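Local coordinates for protein 6-phospho-beta-d glycosidase (Streptococcus pyogenes, PDB 5FOO) that probably hydrolyses 6-phospho-beta-glucosides, as a retaining family 1 glycoside hydrolase with a TIM-barrel fold, at residues A[299-311]-A[319-331]. The protein carries 1 engineered substitution. Numbering follows the deposited sequence.
Engineered in segment 319-331: His331 (natural residue Arg). With JAZ (6-phosphocyclophellitol), chain G; EDO (1,2-ethanediol), chain L; EDO (1,2-ethanediol), chain K.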
ATOM      1  N   TYR A 299       0.424   5.528   8.369  1.00 27.52           N
ATOM      2  CA  TYR A 299      -0.840   5.560   9.146  1.00 29.40           C
ATOM      3  C   TYR A 299      -0.690   5.165  10.637  1.00 32.09           C
ATOM      4  O   TYR A 299      -1.612   5.381  11.399  1.00 34.04           O
ATOM      5  CB  TYR A 299      -1.907   4.692   8.464  1.00 30.07           C
ATOM      6  CG  TYR A 299      -1.366   3.369   8.047  1.00 32.10           C
ATOM      7  CD1 TYR A 299      -0.704   3.231   6.828  1.00 32.55           C
ATOM      8  CD2 TYR A 299      -1.449   2.242   8.887  1.00 31.07           C
ATOM      9  CE1 TYR A 299      -0.148   2.011   6.446  1.00 33.85           C
ATOM     10  CE2 TYR A 299      -0.893   1.029   8.487  1.00 34.08           C
ATOM     11  CZ  TYR A 299      -0.243   0.931   7.280  1.00 33.96           C
ATOM     12  OH  TYR A 299       0.301  -0.241   6.833  1.00 42.01           O
ATOM     13  N   HIS A 300       0.468   4.660  11.041  1.00 36.84           N
ATOM     14  CA  HIS A 300       0.878   4.823  12.424  1.00 42.01           C
ATOM     15  C   HIS A 300       2.350   4.666  12.622  1.00 37.82           C
ATOM     16  O   HIS A 300       2.987   3.921  11.895  1.00 39.19           O
ATOM     17  CB  HIS A 300       0.162   3.787  13.303  1.00 42.45           C
ATOM     18  CG  HIS A 300       0.526   2.370  12.987  1.00 48.67           C
ATOM     19  ND1 HIS A 300       1.654   1.757  13.496  1.00 55.12           N
ATOM     20  CD2 HIS A 300      -0.107   1.440  12.250  1.00 44.53           C
ATOM     21  CE1 HIS A 300       1.695   0.509  13.082  1.00 55.09           C
ATOM     22  NE2 HIS A 300       0.631   0.285  12.337  1.00 51.40           N
ATOM     23  N   PRO A 301       2.881   5.289  13.688  1.00 35.63           N
ATOM     24  CA  PRO A 301       4.311   5.146  13.967  1.00 37.36           C
ATOM     25  C   PRO A 301       4.653   3.774  14.546  1.00 31.96           C
ATOM     26  O   PRO A 301       3.766   3.059  14.946  1.00 35.39           O
ATOM     27  CB  PRO A 301       4.537   6.249  14.997  1.00 37.81           C
ATOM     28  CG  PRO A 301       3.263   6.247  15.791  1.00 35.84           C
ATOM     29  CD  PRO A 301       2.221   6.126  14.713  1.00 34.43           C
ATOM     30  N   LYS A 302       5.919   3.436  14.550  1.00 34.50           N
ATOM     31  CA  LYS A 302       6.459   2.190  15.110  1.00 35.96           C
ATOM     32  C   LYS A 302       7.531   2.655  16.094  1.00 35.52           C
ATOM     33  O   LYS A 302       8.289   3.577  15.771  1.00 31.47           O
ATOM     34  CB  LYS A 302       7.126   1.298  14.044  1.00 40.92           C
ATOM     35  CG  LYS A 302       6.284   0.930  12.814  1.00 46.86           C
ATOM     36  N   ARG A 303       7.576   2.050  17.291  1.00 28.79           N
ATOM     37  CA  ARG A 303       8.717   2.155  18.184  1.00 28.61           C
ATOM     38  C   ARG A 303       9.238   0.768  18.597  1.00 32.91           C
ATOM     39  O   ARG A 303       8.479  -0.203  18.686  1.00 29.37           O
ATOM     40  CB  ARG A 303       8.354   2.949  19.434  1.00 29.54           C
ATOM     41  CG  ARG A 303       7.672   4.278  19.167  1.00 30.01           C
ATOM     42  CD  ARG A 303       7.035   4.866  20.437  1.00 31.46           C
ATOM     43  NE  ARG A 303       6.399   6.119  20.105  1.00 31.72           N
ATOM     44  CZ  ARG A 303       7.065   7.247  19.791  1.00 30.68           C
ATOM     45  NH1 ARG A 303       8.385   7.349  19.850  1.00 31.42           N
ATOM     46  NH2 ARG A 303       6.378   8.326  19.501  1.00 34.11           N
ATOM     47  N   VAL A 304      10.537   0.695  18.843  1.00 29.84           N
ATOM     48  CA  VAL A 304      11.155  -0.573  19.200  1.00 32.35           C
ATOM     49  C   VAL A 304      12.160  -0.404  20.335  1.00 33.16           C
ATOM     50  O   VAL A 304      12.605   0.721  20.625  1.00 28.07           O
ATOM     51  CB  VAL A 304      11.877  -1.217  18.020  1.00 28.16           C
ATOM     52  CG1 VAL A 304      10.895  -1.447  16.864  1.00 29.16           C
ATOM     53  CG2 VAL A 304      13.081  -0.382  17.633  1.00 26.91           C
ATOM     54  N   LYS A 305      12.493  -1.538  20.961  1.00 32.73           N
ATOM     55  CA  LYS A 305      13.549  -1.615  21.992  1.00 31.95           C
ATOM     56  C   LYS A 305      14.369  -2.881  21.758  1.00 29.94           C
ATOM     57  O   LYS A 305      13.962  -3.742  20.989  1.00 29.26           O
ATOM     58  CB  LYS A 305      12.954  -1.640  23.415  1.00 31.42           C
ATOM     59  CG  LYS A 305      12.100  -2.875  23.654  1.00 37.39           C
ATOM     60  CD  LYS A 305      11.498  -2.978  25.046  1.00 37.93           C
ATOM     61  CE  LYS A 305      10.591  -4.199  25.037  1.00 37.34           C
ATOM     62  NZ  LYS A 305      10.039  -4.378  26.381  1.00 38.80           N
ATOM     63  N   ALA A 306      15.526  -2.952  22.418  1.00 31.08           N
ATOM     64  CA  ALA A 306      16.328  -4.156  22.497  1.00 30.24           C
ATOM     65  C   ALA A 306      15.451  -5.313  22.951  1.00 28.80           C
ATOM     66  O   ALA A 306      14.577  -5.124  23.784  1.00 22.91           O
ATOM     67  CB  ALA A 306      17.448  -3.992  23.508  1.00 33.14           C
ATOM     68  N   PRO A 307      15.653  -6.493  22.361  1.00 26.40           N
ATOM     69  CA  PRO A 307      14.820  -7.629  22.730  1.00 31.80           C
ATOM     70  C   PRO A 307      14.828  -7.961  24.270  1.00 29.49           C
ATOM     71  O   PRO A 307      15.844  -7.999  24.893  1.00 32.80           O
ATOM     72  CB  PRO A 307      15.355  -8.778  21.868  1.00 30.84           C
ATOM     73  CG  PRO A 307      16.636  -8.345  21.337  1.00 33.39           C
ATOM     74  CD  PRO A 307      16.758  -6.853  21.485  1.00 29.51           C
ATOM     75  N   ASP A 308      13.653  -8.124  24.833  1.00 32.68           N
ATOM     76  CA  ASP A 308      13.449  -8.500  26.215  1.00 34.27           C
ATOM     77  C   ASP A 308      14.012  -9.924  26.521  1.00 34.91           C
ATOM     78  O   ASP A 308      14.431 -10.208  27.638  1.00 31.95           O
ATOM     79  CB  ASP A 308      11.936  -8.448  26.495  1.00 34.17           C
ATOM     80  CG  ASP A 308      11.619  -8.655  27.945  1.00 41.49           C
ATOM     81  OD1 ASP A 308      12.162  -7.912  28.799  1.00 39.52           O
ATOM     82  OD2 ASP A 308      10.872  -9.618  28.242  1.00 44.95           O
ATOM     83  N   ALA A 309      14.013 -10.788  25.513  1.00 36.16           N
ATOM     84  CA  ALA A 309      14.483 -12.147  25.625  1.00 37.06           C
ATOM     85  C   ALA A 309      15.300 -12.542  24.414  1.00 34.03           C
ATOM     86  O   ALA A 309      14.987 -12.150  23.314  1.00 45.49           O
ATOM     87  CB  ALA A 309      13.292 -13.069  25.804  1.00 35.51           C
ATOM     88  N   ILE A 310      16.386 -13.265  24.637  1.00 32.97           N
ATOM     89  CA  ILE A 310      17.232 -13.853  23.605  1.00 31.28           C
ATOM     90  C   ILE A 310      17.058 -15.415  23.661  1.00 31.29           C
ATOM     91  O   ILE A 310      17.649 -16.061  24.523  1.00 30.46           O
ATOM     92  CB  ILE A 310      18.689 -13.508  23.910  1.00 33.25           C
ATOM     93  CG1 ILE A 310      18.879 -11.985  23.890  1.00 39.22           C
ATOM     94  CG2 ILE A 310      19.673 -14.193  22.954  1.00 29.72           C
ATOM     95  CD1 ILE A 310      20.051 -11.599  24.759  1.00 41.50           C
ATOM     96  N   PRO A 311      16.283 -16.006  22.733  1.00 33.23           N
ATOM     97  CA  PRO A 311      16.013 -17.434  22.778  1.00 32.50           C
ATOM     98  C   PRO A 311      17.251 -18.263  22.440  1.00 32.46           C
ATOM     99  O   PRO A 311      18.027 -17.886  21.625  1.00 31.74           O
ATOM    100  CB  PRO A 311      14.915 -17.616  21.740  1.00 33.07           C
ATOM    101  CG  PRO A 311      14.304 -16.253  21.622  1.00 38.50           C
ATOM    102  CD  PRO A 311      15.523 -15.391  21.630  1.00 33.52           C
ATOM    103  N   PRO A 319      13.087 -11.007  11.847  1.00 33.73           N
ATOM    104  CA  PRO A 319      13.758  -9.725  12.132  1.00 31.61           C
ATOM    105  C   PRO A 319      13.639  -9.328  13.590  1.00 31.87           C
ATOM    106  O   PRO A 319      14.534  -8.650  14.133  1.00 30.64           O
ATOM    107  CB  PRO A 319      13.026  -8.714  11.186  1.00 33.57           C
ATOM    108  CG  PRO A 319      11.714  -9.372  10.851  1.00 32.07           C
ATOM    109  CD  PRO A 319      12.010 -10.874  10.854  1.00 31.76           C
ATOM    110  N   GLU A 320      12.572  -9.806  14.234  1.00 32.11           N
ATOM    111  CA  GLU A 320      12.319  -9.607  15.665  1.00 32.22           C
ATOM    112  C   GLU A 320      13.224 -10.357  16.641  1.00 31.12           C
ATOM    113  O   GLU A 320      13.104 -10.181  17.875  1.00 33.23           O
ATOM    114  CB  GLU A 320      10.830  -9.839  16.011  1.00 34.48           C
ATOM    115  CG  GLU A 320       9.902  -8.900  15.234  1.00 41.49           C
ATOM    116  CD  GLU A 320       8.536  -8.657  15.877  1.00 42.75           C
ATOM    117  OE1 GLU A 320       8.104  -9.429  16.748  1.00 42.32           O
ATOM    118  OE2 GLU A 320       7.859  -7.689  15.471  1.00 49.57           O
ATOM    119  N   TRP A 321      14.166 -11.113  16.119  1.00 32.02           N
ATOM    120  CA  TRP A 321      15.313 -11.536  16.904  1.00 34.10           C
ATOM    121  C   TRP A 321      16.071 -10.334  17.414  1.00 38.55           C
ATOM    122  O   TRP A 321      16.734 -10.474  18.393  1.00 37.55           O
ATOM    123  CB  TRP A 321      16.355 -12.307  16.073  1.00 34.74           C
ATOM    124  CG  TRP A 321      16.020 -13.771  15.628  1.00 36.32           C
ATOM    125  CD1 TRP A 321      14.825 -14.403  15.701  1.00 32.03           C
ATOM    126  CD2 TRP A 321      16.942 -14.708  15.029  1.00 33.50           C
ATOM    127  NE1 TRP A 321      14.946 -15.691  15.197  1.00 35.17           N
ATOM    128  CE2 TRP A 321      16.239 -15.896  14.792  1.00 35.74           C
ATOM    129  CE3 TRP A 321      18.300 -14.654  14.709  1.00 37.42           C
ATOM    130  CZ2 TRP A 321      16.848 -17.038  14.218  1.00 37.00           C
ATOM    131  CZ3 TRP A 321      18.901 -15.767  14.119  1.00 38.94           C
ATOM    132  CH2 TRP A 321      18.169 -16.935  13.867  1.00 36.47           C
ATOM    133  N   TYR A 322      16.072  -9.195  16.699  1.00 33.87           N
ATOM    134  CA  TYR A 322      16.921  -8.072  17.045  1.00 29.79           C
ATOM    135  C   TYR A 322      16.181  -6.888  17.678  1.00 29.84           C
ATOM    136  O   TYR A 322      16.822  -5.880  17.981  1.00 31.05           O
ATOM    137  CB  TYR A 322      17.719  -7.607  15.815  1.00 34.60           C
ATOM    138  CG  TYR A 322      18.591  -8.692  15.275  1.00 34.73           C
ATOM    139  CD1 TYR A 322      19.720  -9.079  15.947  1.00 33.12           C
ATOM    140  CD2 TYR A 322      18.205  -9.433  14.150  1.00 35.73           C
ATOM    141  CE1 TYR A 322      20.495 -10.149  15.499  1.00 35.68           C
ATOM    142  CE2 TYR A 322      18.981 -10.481  13.664  1.00 33.62           C
ATOM    143  CZ  TYR A 322      20.124 -10.856  14.351  1.00 36.71           C
ATOM    144  OH  TYR A 322      20.932 -11.897  13.889  1.00 33.38           O
ATOM    145  N   TYR A 323      14.860  -6.975  17.851  1.00 28.57           N
ATOM    146  CA  TYR A 323      14.116  -5.882  18.468  1.00 29.65           C
ATOM    147  C   TYR A 323      12.743  -6.388  18.868  1.00 29.46           C
ATOM    148  O   TYR A 323      12.282  -7.312  18.287  1.00 28.48           O
ATOM    149  CB  TYR A 323      13.967  -4.672  17.480  1.00 28.63           C
ATOM    150  CG  TYR A 323      13.224  -4.981  16.181  1.00 28.46           C
ATOM    151  CD1 TYR A 323      11.837  -4.902  16.115  1.00 29.96           C
ATOM    152  CD2 TYR A 323      13.911  -5.415  15.045  1.00 32.50           C
ATOM    153  CE1 TYR A 323      11.114  -5.249  14.938  1.00 31.42           C
ATOM    154  CE2 TYR A 323      13.219  -5.764  13.855  1.00 34.34           C
ATOM    155  CZ  TYR A 323      11.826  -5.656  13.807  1.00 35.44           C
ATOM    156  OH  TYR A 323      11.169  -5.961  12.667  1.00 37.62           O
ATOM    157  N   ASP A 324      12.125  -5.715  19.837  1.00 30.43           N
ATOM    158  CA  ASP A 324      10.767  -5.894  20.238  1.00 31.71           C
ATOM    159  C   ASP A 324      10.025  -4.576  19.991  1.00 33.52           C
ATOM    160  O   ASP A 324      10.628  -3.508  20.048  1.00 29.54           O
ATOM    161  CB  ASP A 324      10.640  -6.124  21.783  1.00 35.06           C
ATOM    162  CG  ASP A 324      11.192  -7.473  22.264  1.00 39.14           C
ATOM    163  OD1 ASP A 324      11.681  -8.282  21.462  1.00 36.94           O
ATOM    164  OD2 ASP A 324      11.175  -7.689  23.488  1.00 40.33           O
ATOM    165  N   PRO A 325       8.711  -4.652  19.789  1.00 32.13           N
ATOM    166  CA  PRO A 325       7.874  -3.463  19.808  1.00 31.44           C
ATOM    167  C   PRO A 325       7.963  -2.766  21.135  1.00 33.59           C
ATOM    168  O   PRO A 325       8.050  -3.434  22.147  1.00 32.45           O
ATOM    169  CB  PRO A 325       6.460  -4.038  19.618  1.00 31.21           C
ATOM    170  CG  PRO A 325       6.667  -5.262  18.838  1.00 35.10           C
ATOM    171  CD  PRO A 325       7.985  -5.834  19.321  1.00 32.97           C
ATOM    172  N   TYR A 326       7.915  -1.428  21.158  1.00 33.49           N
ATOM    173  CA  TYR A 326       7.936  -0.709  22.403  1.00 31.34           C
ATOM    174  C   TYR A 326       6.731   0.226  22.464  1.00 37.04           C
ATOM    175  O   TYR A 326       6.353   0.832  21.451  1.00 37.03           O
ATOM    176  CB  TYR A 326       9.267   0.009  22.545  1.00 33.32           C
ATOM    177  CG  TYR A 326       9.323   1.006  23.663  1.00 32.59           C
ATOM    178  CD1 TYR A 326       9.325   0.585  24.992  1.00 38.52           C
ATOM    179  CD2 TYR A 326       9.312   2.380  23.406  1.00 35.07           C
ATOM    180  CE1 TYR A 326       9.395   1.514  26.027  1.00 37.76           C
ATOM    181  CE2 TYR A 326       9.341   3.318  24.424  1.00 33.30           C
ATOM    182  CZ  TYR A 326       9.365   2.862  25.735  1.00 34.39           C
ATOM    183  OH  TYR A 326       9.413   3.735  26.746  1.00 33.89           O
ATOM    184  N   LEU A 327       6.101   0.313  23.631  1.00 36.87           N
ATOM    185  CA  LEU A 327       5.045   1.287  23.869  1.00 41.50           C
ATOM    186  C   LEU A 327       5.583   2.398  24.765  1.00 39.65           C
ATOM    187  O   LEU A 327       6.166   2.133  25.809  1.00 42.21           O
ATOM    188  CB  LEU A 327       3.788   0.627  24.449  1.00 46.75           C
ATOM    189  CG  LEU A 327       2.675   0.335  23.434  0.70 49.72           C
ATOM    190  CD1 LEU A 327       2.975  -0.915  22.578  0.70 49.83           C
ATOM    191  CD2 LEU A 327       1.360   0.239  24.202  0.70 53.84           C
ATOM    192  N   MET A 328       5.396   3.638  24.316  1.00 35.84           N
ATOM    193  CA  MET A 328       5.947   4.811  24.962  1.00 39.21           C
ATOM    194  C   MET A 328       4.874   5.297  25.972  1.00 36.26           C
ATOM    195  O   MET A 328       3.769   5.669  25.563  1.00 32.52           O
ATOM    196  CB  MET A 328       6.277   5.926  23.934  1.00 37.60           C
ATOM    197  CG  MET A 328       6.901   7.195  24.505  1.00 36.20           C
ATOM    198  SD  MET A 328       7.090   8.546  23.318  1.00 42.19           S
ATOM    199  CE  MET A 328       5.441   8.960  22.751  1.00 42.15           C
ATOM    200  N   PRO A 329       5.203   5.293  27.274  1.00 34.72           N
ATOM    201  CA  PRO A 329       4.274   5.904  28.207  1.00 36.27           C
ATOM    202  C   PRO A 329       3.864   7.351  27.830  1.00 34.55           C
ATOM    203  O   PRO A 329       4.699   8.166  27.503  1.00 35.36           O
ATOM    204  CB  PRO A 329       5.046   5.841  29.562  1.00 37.94           C
ATOM    205  CG  PRO A 329       6.122   4.766  29.370  1.00 37.00           C
ATOM    206  CD  PRO A 329       6.479   4.864  27.923  1.00 37.68           C
ATOM    207  N   GLY A 330       2.576   7.680  27.873  1.00 35.26           N
ATOM    208  CA  GLY A 330       2.130   9.013  27.483  1.00 33.42           C
ATOM    209  C   GLY A 330       1.841   9.144  25.966  1.00 35.22           C
ATOM    210  O   GLY A 330       1.481  10.209  25.524  1.00 38.45           O
ATOM    211  N   HIS A 331       1.875   8.069  25.170  1.00 34.47           N
ATOM    212  CA  HIS A 331       1.620   8.227  23.715  1.00 37.03           C
ATOM    213  C   HIS A 331       0.165   8.575  23.477  1.00 36.24           C
ATOM    214  O   HIS A 331      -0.702   8.212  24.280  1.00 32.78           O
ATOM    215  CB  HIS A 331       2.015   6.981  22.897  1.00 37.98           C
ATOM    216  CG  HIS A 331       1.235   5.747  23.242  1.00 39.21           C
ATOM    217  ND1 HIS A 331       1.607   4.899  24.249  1.00 44.84           N
ATOM    218  CD2 HIS A 331       0.095   5.242  22.736  1.00 42.68           C
ATOM    219  CE1 HIS A 331       0.722   3.934  24.371  1.00 42.76           C
ATOM    220  NE2 HIS A 331      -0.207   4.124  23.465  1.00 44.38           N
TER
HETATM  221  C2  JAZ G1464      -5.487  -1.150   4.590  1.00 26.07           C
HETATM  222  C3  JAZ G1464      -4.785  -0.891   3.240  1.00 26.17           C
HETATM  223  C4  JAZ G1464      -3.276  -0.789   3.430  1.00 27.23           C
HETATM  224  C5  JAZ G1464      -2.883   0.309   4.408  1.00 27.97           C
HETATM  225  C6  JAZ G1464      -3.642   0.160   5.709  1.00 27.41           C
HETATM  226  C7  JAZ G1464      -5.150   0.028   5.496  1.00 27.03           C
HETATM  227  C8  JAZ G1464      -5.924   0.029   6.812  1.00 30.22           C
HETATM  228  O9  JAZ G1464      -5.515  -1.123   7.544  1.00 31.84           O
HETATM  229  P10 JAZ G1464      -6.553  -1.824   8.521  1.00 33.46           P
HETATM  230  O11 JAZ G1464      -5.802  -2.993   9.052  1.00 38.26           O
HETATM  231  O12 JAZ G1464      -7.857  -2.026   7.868  1.00 44.00           O
HETATM  232  O13 JAZ G1464      -6.832  -0.840   9.572  1.00 33.99           O
HETATM  233  O14 JAZ G1464      -3.110  -0.943   6.454  1.00 29.32           O
HETATM  234  O15 JAZ G1464      -6.910  -1.177   4.427  1.00 26.66           O
HETATM  235  O16 JAZ G1464      -5.070  -1.993   2.415  1.00 27.02           O
HETATM  236  O17 JAZ G1464      -2.641  -0.584   2.180  1.00 29.49           O
HETATM  237  C1  EDO L1469       9.082  -9.161  19.799  1.00 46.35           C
HETATM  238  O1  EDO L1469       8.228  -9.723  20.844  1.00 54.89           O
HETATM  239  C2  EDO L1469      10.328 -10.030  19.545  1.00 49.82           C
HETATM  240  O2  EDO L1469      11.625  -9.372  19.352  1.00 36.20           O
HETATM  241  C1  EDO K1468      13.401 -12.149  20.565  0.80 47.30           C
HETATM  242  O1  EDO K1468      14.856 -12.163  20.486  0.80 40.66           O
HETATM  243  C2  EDO K1468      12.801 -13.218  19.648  0.80 50.65           C
HETATM  244  O2  EDO K1468      11.536 -12.726  19.173  0.80 60.92           O
HETATM  245  O   HOH W   1       5.352   1.045  18.669  1.00 42.01           O
HETATM  246  O   HOH W   2       8.917  -7.290  24.959  1.00 44.88           O
HETATM  247  O   HOH W   3      12.078 -10.543  23.099  1.00 32.67           O
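Lys305 and Asp324 face each other as the hydrogen-bonded pair of two short antiparallel strands, an example of how a few backbone bonds can hold two otherwise irregular loops together. Lys305 N gives its proton to Asp324 O at 2.9 Å, and Asp324 N returns one to Lys305 O over the same distance. At the non-hydrogen-bonded pair of Val304 and Pro325, Asp324 O also takes a CA-H contact from Val304 CA, and Tyr326 N then donates to Arg303 O.

The packing is closest around these bonds. The buried side chains of Val304 and Tyr323 set off away from the opposite segment, yet meet obliquely where Val304 CG1 lies 3.7 Å from Tyr323 CD1. With CG anti to its backbone N (chi1 169°), Tyr326 brings CB to 3.7 Å from Val304 C and its ring edge to Arg303 CB. The Met328 sulfur sits over the centre of the Arg303 guanidinium, where the bend at chi3 (61°) folds CE back to 3.4 Å from Arg303 NH2. Glu340 forms a salt bridge with Arg303 NE.

Around the Asp324 carboxylate the contact is wetter. Asp308 N approaches OD2 from above the carboxylate plane in a nearly straight bond (170°), and separate waters donate to OD1 and OD2. Lys305 runs extended past Asp324, but its NZ stops 4.5 Å from OD2, beyond a salt bridge; one water joins the two, weakly on the lysine side.

The pair belongs to a small mixed sheet outside the barrel, with strand 302-305 between 228-230 and 324-325. Tyr299, just after barrel strand 293-297, packs on the bound 6-phosphocyclophellitol, so the pair grows from the active-site rim; helix 235-258 lies against Lys305, Ala306 and Tyr323, while strand 339-341 touches Met328.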